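Local coordinates for protein geranylgeranyl pyrophosphate synthetase (Pyrococcus horikoshii, PDB 1WY0) that probably makes the C20 prenyl diphosphate geranylgeranyl diphosphate by joining isopentenyl diphosphate to allylic diphosphates, at residues R39-A44 / P99-I104; L83-I88 / M109-G114; A136-V141 / G190-D195. All coordinates share one frame; numbering follows the deposited sequence.

In the fold
All three contacts join helices, or the turns beside them, of the all-alpha prenyl synthase fold. Contacts 1 and 2 are neighbours, their centres about 9 Å apart, and their segments alternate along the chain: 39-44, 83-88, 99-104, 109-114. Segment 83-88 lies on helix 69-90, which carries a DDxxD sequence beginning at Asp86; in relatives this motif binds the allylic diphosphate through magnesium. Tyr41 and Thr100 of contact 1 both lie against Asp87, so the two contacts form one continuous patch, and contact 2 extends it to the second subunit. Contact 3 follows later, between helices 132-159 and 167-193, its centre about 31 Å from that of contact 1 and 28 Å from that of contact 2.

Contact 1 of 3, residues R39-A44 / P99-I104; sequences RHYPLA and PTVHRI
His40 of helix 32-40 and the adjoining Tyr41 grip the turn that opens the short helix 101-105, tying an early helix of the prenyl synthase fold to the loop after helix 69-90, which bears the DDxxD sequence. Followed outward, His40 CB lies 4.1 Å from Val101 CG2, and with CG anti to the backbone N (chi1 -170°) the ring is carried on toward the turn. His40 CD2 passes Val101 CG2 at 3.9 Å. Ile104 CD1 comes from the opposite direction and sits over one face of the imidazole in a CH-pi contact, 3.8 Å from His40 CE1. At the tip, His40 NE2 donates to the Pro99 carbonyl O at 3.1 Å; the donor stands nearly along the C=O axis, the bond is bent to 143°, and the oxygen is tilted out of the ring plane. Trp105 meets this ring edge-to-face. Tyr41 lays one ring face on Val101 CG2, a second CH-pi contact. Thr100 points its OG1 elsewhere, to the backbone O of Glu93, while Thr100 CG2 makes a contact with Tyr41 OH at 3.2 Å. Tyr41 OH accepts a weak bond from the backbone N of Val101, at 3.3 Å.

Contact 2 of 3, residues L83-I88 / M109-G114; sequences LVHDDI and MAILAG
The imidazole of His85 presents its edge to helix 107-126, with the carbonyl oxygens of Ala110 and Ile111 both lying in the ring plane. His85 NE2 donates to Ile111 O at 2.8 Å, a nearly straight bond (167°) that approaches in the carbonyl plane on a lone pair; Ala110 O is a looser neighbour, 3.8 Å from His85 NE2. Gly114 CA approaches obliquely, 3.5 Å from His85 NE2, and a side-chain carbon on this glycine would run into that nitrogen. The ring of Tyr81, a residue of the mercury site seen in the crystal, meets the imidazole with its plane turned by about 75°. The other nitrogen, ND1, is hydrogen-bonded to Asp115 of the second subunit, so both nitrogens are engaged, which should fix the rotation of the imidazole.

The frame is a roughly antiparallel helix pair of the prenyl synthase fold, the short axes 8.6 Å apart at an angle of 150°. One partner is the helix with the DDxxD sequence, whose first two aspartates, Asp86 and Asp87, directly follow His85. Val84 sits where the backbones come nearest: Val84 CG1, placed anti to the backbone N, presses on Ala110 O at 3.2 Å and lies 4.0 Å from Gly114 N. One turn on, Ile88 stretches its CD1 across the groove. This methyl of Ile88 rests 3.6 Å from Ala110 CB, and beside it touches Ile111 CG1 at 3.8 Å, the two isoleucine chains meeting at about a right angle. Ile111 and Leu112 both pack on Met89 of the second subunit.

Contact 3 of 3, residues A136-V141 / G190-D195; sequences ARVLEV and GIIGTD
Arg137 lays one face of its guanidinium on Ile191, while its NH2 forms a salt bridge with Glu197 beyond the contact, which holds the flat group in place. The chain of Arg137 is fully extended from CG to NE, and with CG anti to the backbone N (chi1 -169°) it runs out across Ile191. Ile191 CG1 is over the centre of the guanidinium, 3.9 Å above the plane, and Ile191 CD1 comes within 3.5 Å of Arg137 NE. An alanine in place of Arg137 is likely to uncover one flank of Ile191 and leave Glu197 without its charged mate. Beside this pair, Lys134 NZ is held by two acceptors from segment 190-195, the carbonyl O of Ile191 and the carboxylate OD1 of Asp195.

Around Val138 and Val141 the packing is wholly apolar. Val138 CG2 touches Ile192 CD1 at 3.6 Å and Ile191 CG2 at 4.1 Å, while Val141 CG2 and Ile191 CD1 meet tip to tip at 4.0 Å. The contact thus joins helix 132-159 to the last part of helix 167-193, with Ile200 of the next helix adding its side chain against both Arg137 and Ile191. No hydrogen bond links the two segments, so dispersion and burial of methyl groups carry the join, while the charges at its margin are paired with Lys134 and Glu197.

Contact 1 of 3, residues R39-A44 / P99-I104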
loop_
_atom_site.group_PDB
_atom_site.type_symbol
_atom_site.label_atom_id
_atom_site.label_comp_id
_atom_site.label_asym_id
_atom_site.label_seq_id
_atom_site.Cartn_x
_atom_site.Cartn_y
_atom_site.Cartn_z
ATOM N N ARG A 39 -9.330 1.800 -11.286
ATOM C CA ARG A 39 -9.689 1.017 -12.465
ATOM C C ARG A 39 -8.934 1.421 -13.726
ATOM O O ARG A 39 -8.828 0.635 -14.661
ATOM C CB ARG A 39 -11.194 1.142 -12.742
ATOM C CG ARG A 39 -12.072 0.211 -11.922
ATOM C CD ARG A 39 -13.511 0.738 -11.840
ATOM N NE ARG A 39 -14.155 0.821 -13.147
ATOM C CZ ARG A 39 -14.899 -0.141 -13.682
ATOM N NH1 ARG A 39 -15.107 -1.269 -13.022
ATOM N NH2 ARG A 39 -15.422 0.020 -14.891
ATOM N N HIS A 40 -8.405 2.639 -13.754
ATOM C CA HIS A 40 -7.717 3.136 -14.938
ATOM C C HIS A 40 -6.690 2.196 -15.589
ATOM O O HIS A 40 -6.792 1.894 -16.783
ATOM C CB HIS A 40 -7.066 4.492 -14.638
ATOM C CG HIS A 40 -6.537 5.182 -15.859
ATOM N ND1 HIS A 40 -7.354 5.610 -16.883
ATOM C CD2 HIS A 40 -5.274 5.487 -16.236
ATOM C CE1 HIS A 40 -6.618 6.145 -17.840
ATOM N NE2 HIS A 40 -5.351 6.084 -17.472
ATOM N N TYR A 41 -5.694 1.727 -14.842
ATOM C CA TYR A 41 -4.720 0.841 -15.481
ATOM C C TYR A 41 -5.294 -0.530 -15.825
ATOM O O TYR A 41 -5.037 -1.053 -16.904
ATOM C CB TYR A 41 -3.456 0.703 -14.628
ATOM C CG TYR A 41 -2.553 1.925 -14.684
ATOM C CD1 TYR A 41 -2.780 2.948 -15.606
ATOM C CD2 TYR A 41 -1.470 2.049 -13.818
ATOM C CE1 TYR A 41 -1.955 4.062 -15.661
ATOM C CE2 TYR A 41 -0.638 3.155 -13.863
ATOM C CZ TYR A 41 -0.879 4.160 -14.783
ATOM O OH TYR A 41 -0.045 5.261 -14.815
ATOM N N PRO A 42 -6.075 -1.135 -14.911
ATOM C CA PRO A 42 -6.668 -2.446 -15.186
ATOM C C PRO A 42 -7.532 -2.425 -16.456
ATOM O O PRO A 42 -7.608 -3.418 -17.179
ATOM C CB PRO A 42 -7.488 -2.711 -13.929
ATOM C CG PRO A 42 -6.624 -2.108 -12.867
ATOM C CD PRO A 42 -6.231 -0.786 -13.489
ATOM N N LEU A 43 -8.177 -1.287 -16.714
ATOM C CA LEU A 43 -9.054 -1.056 -17.862
ATOM C C LEU A 43 -8.267 -0.825 -19.159
ATOM O O LEU A 43 -8.795 -0.844 -20.262
ATOM C CB LEU A 43 -9.917 0.182 -17.568
ATOM C CG LEU A 43 -11.253 -0.140 -16.896
ATOM C CD1 LEU A 43 -12.099 1.119 -16.695
ATOM C CD2 LEU A 43 -12.115 -1.106 -17.711
ATOM N N ALA A 44 -6.960 -0.547 -19.004
ATOM C CA ALA A 44 -6.158 -0.315 -20.191
ATOM C C ALA A 44 -6.095 -1.571 -21.067
ATOM O O ALA A 44 -5.650 -1.549 -22.207
ATOM C CB ALA A 44 -4.757 0.100 -19.747
ATOM N N PRO A 99 -2.835 9.109 -20.537
ATOM C CA PRO A 99 -2.205 9.752 -19.385
ATOM C C PRO A 99 -2.125 8.809 -18.175
ATOM O O PRO A 99 -2.922 7.895 -18.021
ATOM C CB PRO A 99 -3.048 10.975 -19.030
ATOM C CG PRO A 99 -3.925 11.303 -20.239
ATOM C CD PRO A 99 -4.004 9.878 -20.957
ATOM N N THR A 100 -1.100 9.027 -17.322
ATOM C CA THR A 100 -0.974 8.210 -16.117
ATOM C C THR A 100 -1.987 8.628 -15.037
ATOM O O THR A 100 -2.596 9.688 -15.082
ATOM C CB THR A 100 0.453 8.334 -15.576
ATOM O OG1 THR A 100 0.843 9.707 -15.566
ATOM C CG2 THR A 100 1.418 7.546 -16.466
ATOM N N VAL A 101 -2.179 7.721 -14.060
ATOM C CA VAL A 101 -3.170 7.987 -13.022
ATOM C C VAL A 101 -2.885 9.306 -12.302
ATOM O O VAL A 101 -3.761 10.133 -12.085
ATOM C CB VAL A 101 -3.131 6.835 -12.024
ATOM C CG1 VAL A 101 -4.058 7.136 -10.848
ATOM C CG2 VAL A 101 -3.575 5.550 -12.701
ATOM N N HIS A 102 -1.648 9.557 -11.895
ATOM C CA HIS A 102 -1.355 10.780 -11.152
ATOM C C HIS A 102 -1.579 12.073 -11.946
ATOM O O HIS A 102 -1.963 13.093 -11.378
ATOM C CB HIS A 102 0.065 10.718 -10.574
ATOM C CG HIS A 102 1.153 10.863 -11.592
ATOM N ND1 HIS A 102 1.778 9.778 -12.176
ATOM C CD2 HIS A 102 1.698 11.963 -12.161
ATOM C CE1 HIS A 102 2.658 10.204 -13.063
ATOM N NE2 HIS A 102 2.629 11.527 -13.073
ATOM N N ARG A 103 -1.371 12.035 -13.257
ATOM C CA ARG A 103 -1.589 13.226 -14.066
ATOM C C ARG A 103 -3.068 13.545 -14.221
ATOM O O ARG A 103 -3.450 14.715 -14.280
ATOM C CB ARG A 103 -0.959 13.063 -15.448
ATOM C CG ARG A 103 0.560 13.039 -15.449
ATOM C CD ARG A 103 1.067 13.157 -16.870
ATOM N NE ARG A 103 0.505 14.339 -17.521
ATOM C CZ ARG A 103 0.197 14.405 -18.812
ATOM N NH1 ARG A 103 0.397 13.354 -19.602
ATOM N NH2 ARG A 103 -0.324 15.520 -19.308
ATOM N N ILE A 104 -3.904 12.513 -14.285
ATOM C CA ILE A 104 -5.342 12.705 -14.431
ATOM C C ILE A 104 -6.050 13.081 -13.133
ATOM O O ILE A 104 -6.873 14.002 -13.108
ATOM C CB ILE A 104 -6.040 11.432 -14.943
ATOM C CG1 ILE A 104 -5.497 11.026 -16.313
ATOM C CG2 ILE A 104 -7.539 11.668 -15.034
ATOM C CD1 ILE A 104 -6.146 9.745 -16.844
#

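Contact 2 of 3, residues L83-I88 / M109-G114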
loop_
_atom_site.group_PDB
_atom_site.type_symbol
_atom_site.label_atom_id
_atom_site.label_comp_id
_atom_site.label_asym_id
_atom_site.label_seq_id
_atom_site.Cartn_x
_atom_site.Cartn_y
_atom_site.Cartn_z
ATOM N N LEU A 83 2.443 -0.133 -10.566
ATOM C CA LEU A 83 2.543 0.736 -11.732
ATOM C C LEU A 83 2.101 2.164 -11.405
ATOM O O LEU A 83 2.679 3.147 -11.847
ATOM C CB LEU A 83 1.655 0.157 -12.834
ATOM C CG LEU A 83 2.180 -1.175 -13.371
ATOM C CD1 LEU A 83 1.379 -1.673 -14.577
ATOM C CD2 LEU A 83 3.637 -1.096 -13.828
ATOM N N VAL A 84 1.005 2.254 -10.629
ATOM C CA VAL A 84 0.487 3.565 -10.256
ATOM C C VAL A 84 1.506 4.360 -9.439
ATOM O O VAL A 84 1.793 5.522 -9.698
ATOM C CB VAL A 84 -0.785 3.352 -9.432
ATOM C CG1 VAL A 84 -1.314 4.693 -8.928
ATOM C CG2 VAL A 84 -1.848 2.683 -10.280
ATOM N N HIS A 85 2.035 3.698 -8.394
ATOM C CA HIS A 85 2.982 4.370 -7.511
ATOM C C HIS A 85 4.310 4.661 -8.214
ATOM O O HIS A 85 4.934 5.699 -8.033
ATOM C CB HIS A 85 3.220 3.473 -6.297
ATOM C CG HIS A 85 2.105 3.662 -5.303
ATOM N ND1 HIS A 85 2.108 3.105 -4.066
ATOM C CD2 HIS A 85 0.932 4.411 -5.450
ATOM C CE1 HIS A 85 0.965 3.515 -3.482
ATOM N NE2 HIS A 85 0.242 4.297 -4.287
ATOM N N ASP A 86 4.762 3.673 -9.008
ATOM C CA ASP A 86 6.031 3.834 -9.709
ATOM C C ASP A 86 5.969 4.960 -10.746
ATOM O O ASP A 86 6.945 5.637 -11.037
ATOM C CB ASP A 86 6.369 2.511 -10.394
ATOM C CG ASP A 86 7.013 1.570 -9.384
ATOM O OD1 ASP A 86 7.126 1.968 -8.224
ATOM O OD2 ASP A 86 7.376 0.459 -9.759
ATOM N N ASP A 87 4.773 5.119 -11.344
ATOM C CA ASP A 87 4.606 6.177 -12.333
ATOM C C ASP A 87 4.727 7.564 -11.695
ATOM O O ASP A 87 5.130 8.533 -12.325
ATOM C CB ASP A 87 3.229 6.013 -12.981
ATOM C CG ASP A 87 3.351 5.093 -14.187
ATOM O OD1 ASP A 87 4.433 4.536 -14.376
ATOM O OD2 ASP A 87 2.376 4.946 -14.919
ATOM N N ILE A 88 4.322 7.631 -10.427
ATOM C CA ILE A 88 4.385 8.883 -9.674
ATOM C C ILE A 88 5.846 9.224 -9.447
ATOM O O ILE A 88 6.270 10.367 -9.600
ATOM C CB ILE A 88 3.723 8.769 -8.269
ATOM C CG1 ILE A 88 2.210 8.634 -8.395
ATOM C CG2 ILE A 88 4.070 10.000 -7.437
ATOM C CD1 ILE A 88 1.499 8.433 -7.085
ATOM N N MET A 109 -4.531 11.430 -5.055
ATOM C CA MET A 109 -5.525 10.423 -5.392
ATOM C C MET A 109 -4.855 9.198 -6.033
ATOM O O MET A 109 -5.341 8.073 -5.897
ATOM C CB MET A 109 -6.584 11.006 -6.331
ATOM C CG MET A 109 -7.782 10.068 -6.570
ATOM S SD MET A 109 -8.658 9.649 -5.026
ATOM C CE MET A 109 -9.286 11.311 -4.542
ATOM N N ALA A 110 -3.734 9.414 -6.716
ATOM C CA ALA A 110 -2.997 8.310 -7.335
ATOM C C ALA A 110 -2.380 7.437 -6.241
ATOM O O ALA A 110 -2.358 6.211 -6.341
ATOM C CB ALA A 110 -1.909 8.857 -8.242
ATOM N N ILE A 111 -1.865 8.068 -5.195
ATOM C CA ILE A 111 -1.288 7.307 -4.105
ATOM C C ILE A 111 -2.402 6.437 -3.532
ATOM O O ILE A 111 -2.237 5.216 -3.390
ATOM C CB ILE A 111 -0.758 8.223 -3.010
ATOM C CG1 ILE A 111 0.537 8.877 -3.465
ATOM C CG2 ILE A 111 -0.544 7.434 -1.734
ATOM C CD1 ILE A 111 1.033 10.027 -2.531
ATOM N N LEU A 112 -3.537 7.065 -3.211
ATOM C CA LEU A 112 -4.678 6.332 -2.668
ATOM C C LEU A 112 -5.177 5.213 -3.583
ATOM O O LEU A 112 -5.584 4.171 -3.090
ATOM C CB LEU A 112 -5.842 7.273 -2.371
ATOM C CG LEU A 112 -5.719 8.057 -1.068
ATOM C CD1 LEU A 112 -6.990 8.830 -0.857
ATOM C CD2 LEU A 112 -5.464 7.095 0.124
ATOM N N ALA A 113 -5.164 5.430 -4.903
ATOM C CA ALA A 113 -5.616 4.406 -5.836
ATOM C C ALA A 113 -4.671 3.208 -5.742
ATOM O O ALA A 113 -5.114 2.059 -5.728
ATOM C CB ALA A 113 -5.633 4.947 -7.256
ATOM N N GLY A 114 -3.369 3.485 -5.703
ATOM C CA GLY A 114 -2.390 2.425 -5.560
ATOM C C GLY A 114 -2.655 1.688 -4.258
ATOM O O GLY A 114 -2.602 0.472 -4.228
#

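Contact 3 of 3, residues A136-V141 / G190-D195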
loop_
_atom_site.group_PDB
_atom_site.type_symbol
_atom_site.label_atom_id
_atom_site.label_comp_id
_atom_site.label_asym_id
_atom_site.label_seq_id
_atom_site.Cartn_x
_atom_site.Cartn_y
_atom_site.Cartn_z
ATOM N N ALA A 136 -2.505 -20.252 3.683
ATOM C CA ALA A 136 -1.485 -19.624 4.516
ATOM C C ALA A 136 -0.138 -19.531 3.791
ATOM O O ALA A 136 0.638 -18.604 3.968
ATOM C CB ALA A 136 -1.339 -20.443 5.799
ATOM N N ARG A 137 0.146 -20.559 2.971
ATOM C CA ARG A 137 1.423 -20.580 2.257
ATOM C C ARG A 137 1.403 -19.678 1.018
ATOM O O ARG A 137 2.435 -19.257 0.513
ATOM C CB ARG A 137 1.718 -22.029 1.849
ATOM C CG ARG A 137 3.150 -22.197 1.335
ATOM C CD ARG A 137 3.407 -23.589 0.734
ATOM N NE ARG A 137 4.767 -23.645 0.187
ATOM C CZ ARG A 137 5.169 -24.762 -0.449
ATOM N NH1 ARG A 137 4.352 -25.793 -0.582
ATOM N NH2 ARG A 137 6.403 -24.814 -0.949
ATOM N N VAL A 138 0.211 -19.370 0.517
ATOM C CA VAL A 138 0.068 -18.492 -0.640
ATOM C C VAL A 138 0.191 -17.044 -0.164
ATOM O O VAL A 138 0.879 -16.238 -0.780
ATOM C CB VAL A 138 -1.305 -18.690 -1.336
ATOM C CG1 VAL A 138 -1.531 -17.600 -2.379
ATOM C CG2 VAL A 138 -1.355 -20.058 -2.010
ATOM N N LEU A 139 -0.477 -16.728 0.940
ATOM C CA LEU A 139 -0.432 -15.390 1.510
ATOM C C LEU A 139 1.009 -15.011 1.807
ATOM O O LEU A 139 1.416 -13.877 1.565
ATOM C CB LEU A 139 -1.244 -15.331 2.804
ATOM C CG LEU A 139 -1.139 -14.056 3.654
ATOM C CD1 LEU A 139 -1.738 -12.884 2.912
ATOM C CD2 LEU A 139 -1.853 -14.259 4.968
ATOM N N GLU A 140 1.781 -15.967 2.318
ATOM C CA GLU A 140 3.173 -15.726 2.674
ATOM C C GLU A 140 4.126 -15.571 1.493
ATOM O O GLU A 140 5.181 -14.946 1.619
ATOM C CB GLU A 140 3.673 -16.826 3.619
ATOM C CG GLU A 140 5.179 -16.844 3.799
ATOM C CD GLU A 140 5.627 -17.672 4.995
ATOM O OE1 GLU A 140 4.934 -18.658 5.338
ATOM O OE2 GLU A 140 6.682 -17.341 5.585
ATOM N N VAL A 141 3.770 -16.148 0.352
ATOM C CA VAL A 141 4.597 -16.025 -0.840
ATOM C C VAL A 141 4.355 -14.636 -1.424
ATOM O O VAL A 141 5.276 -13.954 -1.867
ATOM C CB VAL A 141 4.207 -17.063 -1.917
ATOM C CG1 VAL A 141 4.698 -16.599 -3.279
ATOM C CG2 VAL A 141 4.804 -18.421 -1.585
ATOM N N GLY A 190 1.893 -23.388 -8.731
ATOM C CA GLY A 190 2.213 -24.732 -8.289
ATOM C C GLY A 190 1.530 -25.092 -6.981
ATOM O O GLY A 190 0.693 -25.997 -6.936
ATOM N N ILE A 191 1.880 -24.370 -5.919
ATOM C CA ILE A 191 1.355 -24.607 -4.578
ATOM C C ILE A 191 -0.140 -24.943 -4.588
ATOM O O ILE A 191 -0.627 -25.772 -3.832
ATOM C CB ILE A 191 1.598 -23.353 -3.737
ATOM C CG1 ILE A 191 3.090 -23.192 -3.438
ATOM C CG2 ILE A 191 0.860 -23.480 -2.390
ATOM C CD1 ILE A 191 3.379 -21.976 -2.555
ATOM N N ILE A 192 -0.887 -24.232 -5.457
ATOM C CA ILE A 192 -2.334 -24.417 -5.468
ATOM C C ILE A 192 -2.738 -25.774 -6.047
ATOM O O ILE A 192 -3.855 -26.243 -5.883
ATOM C CB ILE A 192 -2.959 -23.298 -6.306
ATOM C CG1 ILE A 192 -2.821 -21.955 -5.588
ATOM C CG2 ILE A 192 -4.461 -23.573 -6.504
ATOM C CD1 ILE A 192 -3.520 -21.950 -4.228
ATOM N N GLY A 193 -1.796 -26.399 -6.777
ATOM C CA GLY A 193 -2.198 -27.640 -7.430
ATOM C C GLY A 193 -1.236 -28.813 -7.174
ATOM O O GLY A 193 -1.398 -29.902 -7.712
ATOM N N THR A 194 -0.191 -28.576 -6.355
ATOM C CA THR A 194 0.775 -29.659 -6.173
ATOM C C THR A 194 1.535 -29.545 -4.848
ATOM O O THR A 194 1.830 -28.466 -4.354
ATOM C CB THR A 194 1.768 -29.616 -7.333
ATOM O OG1 THR A 194 2.488 -30.850 -7.373
ATOM C CG2 THR A 194 2.765 -28.471 -7.129
ATOM N N ASP A 195 1.821 -30.723 -4.255
ATOM C CA ASP A 195 2.624 -30.750 -3.037
ATOM C C ASP A 195 4.031 -31.288 -3.314
ATOM O O ASP A 195 4.707 -31.835 -2.451
ATOM C CB ASP A 195 1.921 -31.647 -2.014
ATOM C CG ASP A 195 0.834 -30.852 -1.304
ATOM O OD1 ASP A 195 1.182 -30.062 -0.424
ATOM O OD2 ASP A 195 -0.335 -31.024 -1.636
#